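Local structure of benzoylformate Decarboxylase (4K9Q) at residues E371-I376 against V452-E457; M427-F432 against L477-L482. The protein probably catalyses the thiamine diphosphate-dependent decarboxylation of benzoylformate to benzaldehyde, holding its cofactor in place with a magnesium ion. One frame throughout, in Å; residues are numbered along the deposited sequence.

Contact 1 of 2, residues E371-I376 against V452-E457; sequences EECPSI and VVFQNE. With MG (magnesium ion), chain C; TPP (thiamine diphosphate), chain D.
C373 and I376 pack against F454 next to the diphosphate of thiamine diphosphate. The site lies where strands 368-372 and 449-455 end, in the parallel sheet of the C-terminal cofactor-binding domain of a TPP enzyme. Strand 423-428 runs between the two.

F454 can be followed outward. Its CB lies 3.7 Å from C373 SG. The first torsion sets CG anti to the carbonyl carbon (chi1 -69°), which brings the ring alongside 371-376. CG and CD1 each touch both C373 SG and I376 CD1. Farther out, CD2, CE1, CE2 and CZ meet I376 CD1. That methyl sits over the centre of one ring face, 3.7 Å from the centroid and 7° off the normal, a CH-pi contact. C373 SG approaches the ring obliquely, 4.7 Å from its centroid, as a sulfur-aromatic contact. V355 and L356 of helix 352-361 also pack on F454. With an alanine here, I376 CD1 would probably lose the ring face beneath it, and a gap would be likely to open beside C373.

The ends of both segments grip the cofactor. S375 OG donates a very short bond of 2.5 Å to TPP O2B, and S375 N donates to the same oxygen at 3.2 Å. N456 uses both arms of its amide. OD1 binds magnesium at 2.2 Å, and ND2 donates to TPP O3B at 3.1 Å with an angle of 154°. This pairing fixes the amide's rotation. O3B is itself a magnesium ligand, and D429 and E458 of the same chain also bind the ion. A water on the magnesium reaches back to the strand, donating to the carbonyl F454 O at 2.7 Å.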
ATOM      1  N   GLU A 371     -24.658   6.739 -22.876  1.00 10.90           N
ATOM      2  CA  GLU A 371     -24.178   5.811 -23.897  1.00 12.16           C
ATOM      3  C   GLU A 371     -23.096   4.859 -23.384  1.00 11.92           C
ATOM      4  O   GLU A 371     -22.154   5.266 -22.702  1.00 13.13           O
ATOM      5  CB  GLU A 371     -23.699   6.571 -25.145  1.00 12.74           C
ATOM      6  CG  GLU A 371     -22.902   5.744 -26.160  1.00 12.61           C
ATOM      7  CD  GLU A 371     -21.429   5.606 -25.790  1.00 15.86           C
ATOM      8  OE1 GLU A 371     -20.913   4.469 -25.846  1.00 15.94           O
ATOM      9  OE2 GLU A 371     -20.769   6.626 -25.438  1.00 17.95           O
ATOM     10  N   GLU A 372     -23.259   3.584 -23.714  1.00 10.45           N
ATOM     11  CA  GLU A 372     -22.236   2.566 -23.495  1.00 10.25           C
ATOM     12  C   GLU A 372     -22.437   1.512 -24.574  1.00 11.98           C
ATOM     13  O   GLU A 372     -22.883   0.400 -24.305  1.00 11.37           O
ATOM     14  CB  GLU A 372     -22.345   1.954 -22.096  1.00 12.14           C
ATOM     15  CG  GLU A 372     -21.149   1.080 -21.700  1.00 11.65           C
ATOM     16  CD  GLU A 372     -21.217   0.619 -20.258  1.00 13.51           C
ATOM     17  OE1 GLU A 372     -21.058   1.455 -19.335  1.00 12.25           O
ATOM     18  OE2 GLU A 372     -21.440  -0.584 -20.039  1.00 14.32           O
ATOM     19  N   CYS A 373     -22.128   1.906 -25.803  1.00 11.09           N
ATOM     20  CA  CYS A 373     -22.241   1.040 -26.972  1.00 10.14           C
ATOM     21  C   CYS A 373     -21.049   1.418 -27.830  1.00 11.24           C
ATOM     22  O   CYS A 373     -21.155   2.239 -28.746  1.00 13.39           O
ATOM     23  CB  CYS A 373     -23.551   1.313 -27.709  1.00 11.26           C
ATOM     24  SG  CYS A 373     -23.903   0.084 -28.979  1.00 14.60           S
ATOM     25  N   PRO A 374     -19.882   0.850 -27.508  1.00 11.27           N
ATOM     26  CA  PRO A 374     -18.626   1.385 -28.035  1.00 13.90           C
ATOM     27  C   PRO A 374     -18.546   1.501 -29.562  1.00 12.36           C
ATOM     28  O   PRO A 374     -18.079   2.534 -30.054  1.00 15.58           O
ATOM     29  CB  PRO A 374     -17.581   0.399 -27.496  1.00 15.06           C
ATOM     30  CG  PRO A 374     -18.160  -0.028 -26.167  1.00 14.22           C
ATOM     31  CD  PRO A 374     -19.660  -0.149 -26.444  1.00 12.63           C
ATOM     32  N   SER A 375     -18.997   0.497 -30.303  1.00 13.60           N
ATOM     33  CA  SER A 375     -18.791   0.535 -31.752  1.00 14.52           C
ATOM     34  C   SER A 375     -19.566   1.657 -32.461  1.00 15.60           C
ATOM     35  O   SER A 375     -19.182   2.057 -33.560  1.00 18.78           O
ATOM     36  CB  SER A 375     -19.099  -0.821 -32.409  1.00 13.75           C
ATOM     37  OG  SER A 375     -20.484  -1.072 -32.430  1.00 17.83           O
ATOM     38  N   ILE A 376     -20.628   2.176 -31.839  1.00 13.45           N
ATOM     39  CA  ILE A 376     -21.456   3.190 -32.511  1.00 16.07           C
ATOM     40  C   ILE A 376     -21.144   4.642 -32.115  1.00 14.74           C
ATOM     41  O   ILE A 376     -21.802   5.569 -32.586  1.00 13.83           O
ATOM     42  CB  ILE A 376     -22.980   2.937 -32.319  1.00 15.20           C
ATOM     43  CG1 ILE A 376     -23.405   3.231 -30.876  1.00 13.20           C
ATOM     44  CG2 ILE A 376     -23.351   1.518 -32.742  1.00 17.60           C
ATOM     45  CD1 ILE A 376     -24.925   3.134 -30.654  1.00 18.72           C
ATOM     46  N   VAL A 452     -32.055   1.263 -24.977  1.00 10.13           N
ATOM     47  CA  VAL A 452     -32.086   0.794 -26.354  1.00  9.39           C
ATOM     48  C   VAL A 452     -30.834  -0.037 -26.567  1.00 11.32           C
ATOM     49  O   VAL A 452     -29.713   0.490 -26.518  1.00 11.09           O
ATOM     50  CB  VAL A 452     -32.138   1.953 -27.368  1.00 11.59           C
ATOM     51  CG1 VAL A 452     -32.232   1.412 -28.793  1.00 11.09           C
ATOM     52  CG2 VAL A 452     -33.335   2.858 -27.067  1.00 15.36           C
ATOM     53  N   VAL A 453     -31.018  -1.335 -26.777  1.00 11.21           N
ATOM     54  CA  VAL A 453     -29.890  -2.254 -26.892  1.00  9.70           C
ATOM     55  C   VAL A 453     -29.590  -2.584 -28.351  1.00 13.38           C
ATOM     56  O   VAL A 453     -30.428  -3.144 -29.062  1.00 12.89           O
ATOM     57  CB  VAL A 453     -30.143  -3.571 -26.124  1.00 11.42           C
ATOM     58  CG1 VAL A 453     -28.901  -4.474 -26.189  1.00 15.48           C
ATOM     59  CG2 VAL A 453     -30.531  -3.296 -24.690  1.00 11.12           C
ATOM     60  N   PHE A 454     -28.388  -2.228 -28.781  1.00 11.51           N
ATOM     61  CA  PHE A 454     -27.928  -2.493 -30.135  1.00 11.28           C
ATOM     62  C   PHE A 454     -27.344  -3.895 -30.220  1.00 12.51           C
ATOM     63  O   PHE A 454     -26.208  -4.138 -29.810  1.00 12.30           O
ATOM     64  CB  PHE A 454     -26.900  -1.428 -30.550  1.00 10.46           C
ATOM     65  CG  PHE A 454     -27.502  -0.058 -30.730  1.00 12.49           C
ATOM     66  CD1 PHE A 454     -27.954   0.669 -29.639  1.00 14.06           C
ATOM     67  CD2 PHE A 454     -27.614   0.498 -31.992  1.00 12.67           C
ATOM     68  CE1 PHE A 454     -28.522   1.929 -29.807  1.00 11.68           C
ATOM     69  CE2 PHE A 454     -28.166   1.762 -32.171  1.00 13.11           C
ATOM     70  CZ  PHE A 454     -28.625   2.477 -31.077  1.00 12.36           C
ATOM     71  N   GLN A 455     -28.127  -4.832 -30.740  1.00 12.30           N
ATOM     72  CA  GLN A 455     -27.723  -6.232 -30.696  1.00 12.43           C
ATOM     73  C   GLN A 455     -27.024  -6.713 -31.973  1.00 12.84           C
ATOM     74  O   GLN A 455     -27.676  -7.070 -32.949  1.00 12.65           O
ATOM     75  CB  GLN A 455     -28.913  -7.133 -30.344  1.00 14.83           C
ATOM     76  CG  GLN A 455     -28.507  -8.583 -30.173  1.00 16.52           C
ATOM     77  CD  GLN A 455     -29.642  -9.464 -29.721  1.00 22.38           C
ATOM     78  OE1 GLN A 455     -30.679  -9.556 -30.380  1.00 32.14           O
ATOM     79  NE2 GLN A 455     -29.445 -10.138 -28.606  1.00 24.86           N
ATOM     80  N   ASN A 456     -25.688  -6.723 -31.954  1.00 11.33           N
ATOM     81  CA  ASN A 456     -24.908  -7.293 -33.057  1.00 11.81           C
ATOM     82  C   ASN A 456     -24.312  -8.666 -32.730  1.00 13.64           C
ATOM     83  O   ASN A 456     -23.553  -9.230 -33.521  1.00 14.83           O
ATOM     84  CB  ASN A 456     -23.826  -6.314 -33.569  1.00 12.23           C
ATOM     85  CG  ASN A 456     -22.886  -5.849 -32.467  1.00 14.59           C
ATOM     86  OD1 ASN A 456     -22.910  -6.385 -31.370  1.00 11.82           O
ATOM     87  ND2 ASN A 456     -22.058  -4.849 -32.760  1.00 12.03           N
ATOM     88  N   GLU A 457     -24.694  -9.207 -31.572  1.00  9.81           N
ATOM     89  CA  GLU A 457     -24.243 -10.521 -31.111  1.00 11.25           C
ATOM     90  C   GLU A 457     -22.728 -10.665 -31.066  1.00 13.25           C
ATOM     91  O   GLU A 457     -22.196 -11.744 -31.325  1.00 14.12           O
ATOM     92  CB  GLU A 457     -24.879 -11.638 -31.953  1.00 14.38           C
ATOM     93  CG  GLU A 457     -26.388 -11.528 -31.955  1.00 14.65           C
ATOM     94  CD  GLU A 457     -27.080 -12.769 -32.481  1.00 29.32           C
ATOM     95  OE1 GLU A 457     -26.770 -13.184 -33.613  1.00 33.77           O
ATOM     96  OE2 GLU A 457     -27.931 -13.323 -31.754  1.00 35.77           O
TER
HETATM   97 MG    MG C 601     -22.241  -5.765 -29.383  1.00 10.32          MG
HETATM   98  N1' TPP D 602     -14.500  -5.485 -19.194  1.00 11.16           N
HETATM   99  C2' TPP D 602     -14.754  -4.250 -18.616  1.00 13.06           C
HETATM  100  CM2 TPP D 602     -15.263  -4.161 -17.209  1.00 13.69           C
HETATM  101  N3' TPP D 602     -14.527  -3.081 -19.317  1.00 11.81           N
HETATM  102  C4' TPP D 602     -14.052  -3.137 -20.604  1.00 14.76           C
HETATM  103  N4' TPP D 602     -13.820  -2.006 -21.268  1.00 14.21           N
HETATM  104  C5' TPP D 602     -13.828  -4.375 -21.207  1.00 13.17           C
HETATM  105  C6' TPP D 602     -14.035  -5.557 -20.498  1.00 13.00           C
HETATM  106  C7' TPP D 602     -13.304  -4.437 -22.619  1.00 13.93           C
HETATM  107  N3  TPP D 602     -14.227  -4.063 -23.682  1.00 15.00           N
HETATM  108  C2  TPP D 602     -14.227  -2.839 -24.331  1.00 20.14           C
HETATM  109  S1  TPP D 602     -15.335  -2.708 -25.492  0.75 14.64           S
HETATM  110  C5  TPP D 602     -15.854  -4.215 -25.220  1.00 11.77           C
HETATM  111  C4  TPP D 602     -15.172  -4.885 -24.209  1.00 19.58           C
HETATM  112  CM4 TPP D 602     -15.446  -6.294 -23.745  1.00 12.14           C
HETATM  113  C6  TPP D 602     -16.964  -4.707 -26.105  1.00 17.16           C
HETATM  114  C7  TPP D 602     -18.270  -3.936 -25.999  1.00 13.81           C
HETATM  115  O7  TPP D 602     -19.210  -4.719 -26.700  1.00 16.37           O
HETATM  116  PA  TPP D 602     -20.725  -4.225 -26.913  1.00 14.79           P
HETATM  117  O1A TPP D 602     -21.220  -3.612 -25.635  1.00 14.04           O
HETATM  118  O2A TPP D 602     -21.588  -5.371 -27.338  1.00 14.48           O
HETATM  119  O3A TPP D 602     -20.599  -3.014 -27.963  1.00 13.58           O
HETATM  120  PB  TPP D 602     -20.257  -3.084 -29.532  1.00 14.54           P
HETATM  121  O1B TPP D 602     -18.790  -2.824 -29.654  1.00 17.35           O
HETATM  122  O2B TPP D 602     -21.061  -1.979 -30.180  1.00 18.59           O
HETATM  123  O3B TPP D 602     -20.578  -4.429 -30.098  1.00 12.17           O
HETATM  124  O   HOH W   1     -23.514  -3.801 -29.575  1.00 13.80           O

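Contact 2 of 2, residues M427-F432 against L477-L482; sequences MGDGSF and LDLPGL. With MG (magnesium ion), chain C; TPP (thiamine diphosphate), chain D.
L479 presses on G430 just after strand 423-428, and the packing rests on one methyl. L479 CD1 lies 3.5 Å from G430 CA and also touches G430 N. The same methyl comes within 4.4 Å of D429 OD1, so it borders the metal site. CG stands beside the backbone N (chi1 -60°) and the chain then extends (chi2 174°), which carries CD1 up to the glycine. A CB on G430 would crowd this methyl and clash with TPP O2A. L45 of the second subunit also packs on L479.

Of the two segments, 427-432 supplies the metal ligand, D429. Its OD1 holds magnesium at 2.2 Å, while OD2 turns away from the ion and makes a weak hydrogen bond to E457 N.

Hydrogen bonds to the cofactor come from the turn after the strand. G430 N donates to TPP O2A at 2.8 Å. TPP O1A takes two bonds from S431, one from N and one from OG, both 2.6 Å long.

G428, D429 and G430 form the GDG sequence that opens the thiamine diphosphate and magnesium binding motif of this enzyme family.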
ATOM      1  N   MET A 427     -27.171   1.192 -25.407  1.00  9.41           N
ATOM      2  CA  MET A 427     -26.352   0.125 -24.817  1.00 10.30           C
ATOM      3  C   MET A 427     -25.942  -0.909 -25.850  1.00 12.05           C
ATOM      4  O   MET A 427     -26.760  -1.344 -26.651  1.00 14.02           O
ATOM      5  CB  MET A 427     -27.145  -0.612 -23.727  1.00 12.83           C
ATOM      6  CG  MET A 427     -27.519   0.214 -22.515  1.00 13.76           C
ATOM      7  SD  MET A 427     -26.079   0.774 -21.591  1.00 14.29           S
ATOM      8  CE  MET A 427     -25.192  -0.765 -21.314  1.00 11.80           C
ATOM      9  N   GLY A 428     -24.690  -1.344 -25.814  1.00 11.85           N
ATOM     10  CA  GLY A 428     -24.317  -2.509 -26.596  1.00 10.59           C
ATOM     11  C   GLY A 428     -24.821  -3.772 -25.913  1.00 10.42           C
ATOM     12  O   GLY A 428     -25.050  -3.773 -24.698  1.00 10.43           O
ATOM     13  N   ASP A 429     -24.993  -4.854 -26.672  1.00 10.36           N
ATOM     14  CA  ASP A 429     -25.443  -6.107 -26.071  1.00 10.41           C
ATOM     15  C   ASP A 429     -24.413  -6.726 -25.100  1.00 11.17           C
ATOM     16  O   ASP A 429     -24.793  -7.287 -24.070  1.00 11.02           O
ATOM     17  CB  ASP A 429     -25.967  -7.124 -27.108  1.00 12.02           C
ATOM     18  CG  ASP A 429     -24.977  -7.426 -28.225  1.00 14.35           C
ATOM     19  OD1 ASP A 429     -24.019  -6.668 -28.415  1.00 13.09           O
ATOM     20  OD2 ASP A 429     -25.190  -8.421 -28.955  1.00 16.79           O
ATOM     21  N   GLY A 430     -23.126  -6.616 -25.425  1.00 11.25           N
ATOM     22  CA  GLY A 430     -22.071  -7.043 -24.515  1.00  9.97           C
ATOM     23  C   GLY A 430     -22.020  -6.189 -23.255  1.00 12.31           C
ATOM     24  O   GLY A 430     -22.006  -6.708 -22.132  1.00  9.46           O
ATOM     25  N   SER A 431     -21.995  -4.871 -23.447  1.00  9.86           N
ATOM     26  CA  SER A 431     -21.953  -3.918 -22.339  1.00  9.72           C
ATOM     27  C   SER A 431     -23.120  -4.113 -21.378  1.00 10.27           C
ATOM     28  O   SER A 431     -22.949  -4.026 -20.171  1.00  8.73           O
ATOM     29  CB  SER A 431     -21.977  -2.477 -22.860  1.00 12.28           C
ATOM     30  OG  SER A 431     -20.755  -2.137 -23.500  1.00 14.15           O
ATOM     31  N   PHE A 432     -24.302  -4.368 -21.932  1.00 11.25           N
ATOM     32  CA  PHE A 432     -25.539  -4.559 -21.164  1.00 11.05           C
ATOM     33  C   PHE A 432     -25.393  -5.619 -20.068  1.00 10.06           C
ATOM     34  O   PHE A 432     -26.008  -5.509 -19.008  1.00 10.63           O
ATOM     35  CB  PHE A 432     -26.652  -4.967 -22.138  1.00  9.15           C
ATOM     36  CG  PHE A 432     -28.057  -4.813 -21.600  1.00 10.85           C
ATOM     37  CD1 PHE A 432     -28.652  -3.560 -21.513  1.00 12.59           C
ATOM     38  CD2 PHE A 432     -28.802  -5.930 -21.259  1.00 12.42           C
ATOM     39  CE1 PHE A 432     -29.959  -3.430 -21.057  1.00 14.87           C
ATOM     40  CE2 PHE A 432     -30.112  -5.805 -20.811  1.00 12.86           C
ATOM     41  CZ  PHE A 432     -30.682  -4.556 -20.707  1.00 11.82           C
ATOM     42  N   LEU A 477     -15.053 -13.256 -28.718  1.00 12.43           N
ATOM     43  CA  LEU A 477     -15.548 -11.994 -29.254  1.00 12.11           C
ATOM     44  C   LEU A 477     -16.996 -12.072 -29.734  1.00 13.64           C
ATOM     45  O   LEU A 477     -17.637 -11.038 -29.959  1.00 13.74           O
ATOM     46  CB  LEU A 477     -14.628 -11.471 -30.361  1.00 11.79           C
ATOM     47  CG  LEU A 477     -13.162 -11.220 -29.972  1.00 11.85           C
ATOM     48  CD1 LEU A 477     -12.413 -10.548 -31.116  1.00 15.38           C
ATOM     49  CD2 LEU A 477     -13.074 -10.386 -28.698  1.00 12.60           C
ATOM     50  N   ASP A 478     -17.511 -13.290 -29.877  1.00 11.69           N
ATOM     51  CA  ASP A 478     -18.898 -13.486 -30.320  1.00 12.35           C
ATOM     52  C   ASP A 478     -19.839 -13.773 -29.159  1.00 13.97           C
ATOM     53  O   ASP A 478     -19.462 -14.440 -28.194  1.00 14.55           O
ATOM     54  CB  ASP A 478     -18.977 -14.602 -31.357  1.00 16.25           C
ATOM     55  CG  ASP A 478     -18.321 -14.212 -32.663  1.00 22.86           C
ATOM     56  OD1 ASP A 478     -18.677 -13.142 -33.202  1.00 24.04           O
ATOM     57  OD2 ASP A 478     -17.442 -14.957 -33.135  1.00 28.84           O
ATOM     58  N   LEU A 479     -21.067 -13.264 -29.263  1.00 11.02           N
ATOM     59  CA  LEU A 479     -22.058 -13.390 -28.200  1.00 11.71           C
ATOM     60  C   LEU A 479     -23.383 -13.992 -28.686  1.00 11.59           C
ATOM     61  O   LEU A 479     -24.432 -13.359 -28.582  1.00 12.47           O
ATOM     62  CB  LEU A 479     -22.347 -12.021 -27.594  1.00 12.91           C
ATOM     63  CG  LEU A 479     -21.173 -11.286 -26.965  1.00 15.88           C
ATOM     64  CD1 LEU A 479     -21.586  -9.869 -26.541  1.00 16.04           C
ATOM     65  CD2 LEU A 479     -20.602 -12.089 -25.791  1.00 13.11           C
ATOM     66  N   PRO A 480     -23.344 -15.233 -29.191  1.00 13.04           N
ATOM     67  CA  PRO A 480     -24.602 -15.879 -29.573  1.00 16.36           C
ATOM     68  C   PRO A 480     -25.446 -16.271 -28.367  1.00 14.60           C
ATOM     69  O   PRO A 480     -24.950 -16.372 -27.234  1.00 13.66           O
ATOM     70  CB  PRO A 480     -24.123 -17.146 -30.288  1.00 13.81           C
ATOM     71  CG  PRO A 480     -22.840 -17.466 -29.594  1.00 14.66           C
ATOM     72  CD  PRO A 480     -22.191 -16.121 -29.400  1.00 12.35           C
ATOM     73  N   GLY A 481     -26.729 -16.489 -28.615  1.00 13.71           N
ATOM     74  CA  GLY A 481     -27.600 -17.059 -27.609  1.00 13.01           C
ATOM     75  C   GLY A 481     -27.945 -16.218 -26.392  1.00 15.14           C
ATOM     76  O   GLY A 481     -28.185 -16.774 -25.330  1.00 16.45           O
ATOM     77  N   LEU A 482     -27.970 -14.894 -26.520  1.00 13.07           N
ATOM     78  CA  LEU A 482     -28.490 -14.058 -25.434  1.00 13.48           C
ATOM     79  C   LEU A 482     -29.899 -13.614 -25.770  1.00 17.07           C
ATOM     80  O   LEU A 482     -30.146 -13.106 -26.869  1.00 18.53           O
ATOM     81  CB  LEU A 482     -27.629 -12.821 -25.209  1.00 14.49           C
ATOM     82  CG  LEU A 482     -26.202 -13.071 -24.750  1.00 16.47           C
ATOM     83  CD1 LEU A 482     -25.402 -11.785 -24.837  1.00 16.45           C
ATOM     84  CD2 LEU A 482     -26.206 -13.639 -23.336  1.00 16.97           C
TER
HETATM   85 MG    MG C 601     -22.241  -5.765 -29.383  1.00 10.32          MG
HETATM   86  N1' TPP D 602     -14.500  -5.485 -19.194  1.00 11.16           N
HETATM   87  C2' TPP D 602     -14.754  -4.250 -18.616  1.00 13.06           C
HETATM   88  CM2 TPP D 602     -15.263  -4.161 -17.209  1.00 13.69           C
HETATM   89  N3' TPP D 602     -14.527  -3.081 -19.317  1.00 11.81           N
HETATM   90  C4' TPP D 602     -14.052  -3.137 -20.604  1.00 14.76           C
HETATM   91  N4' TPP D 602     -13.820  -2.006 -21.268  1.00 14.21           N
HETATM   92  C5' TPP D 602     -13.828  -4.375 -21.207  1.00 13.17           C
HETATM   93  C6' TPP D 602     -14.035  -5.557 -20.498  1.00 13.00           C
HETATM   94  C7' TPP D 602     -13.304  -4.437 -22.619  1.00 13.93           C
HETATM   95  N3  TPP D 602     -14.227  -4.063 -23.682  1.00 15.00           N
HETATM   96  C2  TPP D 602     -14.227  -2.839 -24.331  1.00 20.14           C
HETATM   97  S1  TPP D 602     -15.335  -2.708 -25.492  0.75 14.64           S
HETATM   98  C5  TPP D 602     -15.854  -4.215 -25.220  1.00 11.77           C
HETATM   99  C4  TPP D 602     -15.172  -4.885 -24.209  1.00 19.58           C
HETATM  100  CM4 TPP D 602     -15.446  -6.294 -23.745  1.00 12.14           C
HETATM  101  C6  TPP D 602     -16.964  -4.707 -26.105  1.00 17.16           C
HETATM  102  C7  TPP D 602     -18.270  -3.936 -25.999  1.00 13.81           C
HETATM  103  O7  TPP D 602     -19.210  -4.719 -26.700  1.00 16.37           O
HETATM  104  PA  TPP D 602     -20.725  -4.225 -26.913  1.00 14.79           P
HETATM  105  O1A TPP D 602     -21.220  -3.612 -25.635  1.00 14.04           O
HETATM  106  O2A TPP D 602     -21.588  -5.371 -27.338  1.00 14.48           O
HETATM  107  O3A TPP D 602     -20.599  -3.014 -27.963  1.00 13.58           O
HETATM  108  PB  TPP D 602     -20.257  -3.084 -29.532  1.00 14.54           P
HETATM  109  O1B TPP D 602     -18.790  -2.824 -29.654  1.00 17.35           O
HETATM  110  O2B TPP D 602     -21.061  -1.979 -30.180  1.00 18.59           O
HETATM  111  O3B TPP D 602     -20.578  -4.429 -30.098  1.00 12.17           O
HETATM  112  O   HOH W   1     -23.514  -3.801 -29.575  1.00 13.80           O

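The centres of the two contacts lie about 8 Å apart, and their segments alternate along the chain: 371-376, 427-432, 452-457, 477-482. The first three sit at the ends of strands 368-372, 423-428 and 449-455 of one parallel sheet, with 423-428 in the middle. The fourth is a loop before helix 484-490. Backbone bonds probably tie the contacts together, F454 N to M427 O at 2.8 Å and E457 O to L479 N at 2.8 Å. Contact 1 and contact 2 share one magnesium ion, one thiamine diphosphate and one water. Three strand ends thus converge on a single diphosphate site, with loop 477-482 packing against G430, near the second subunit.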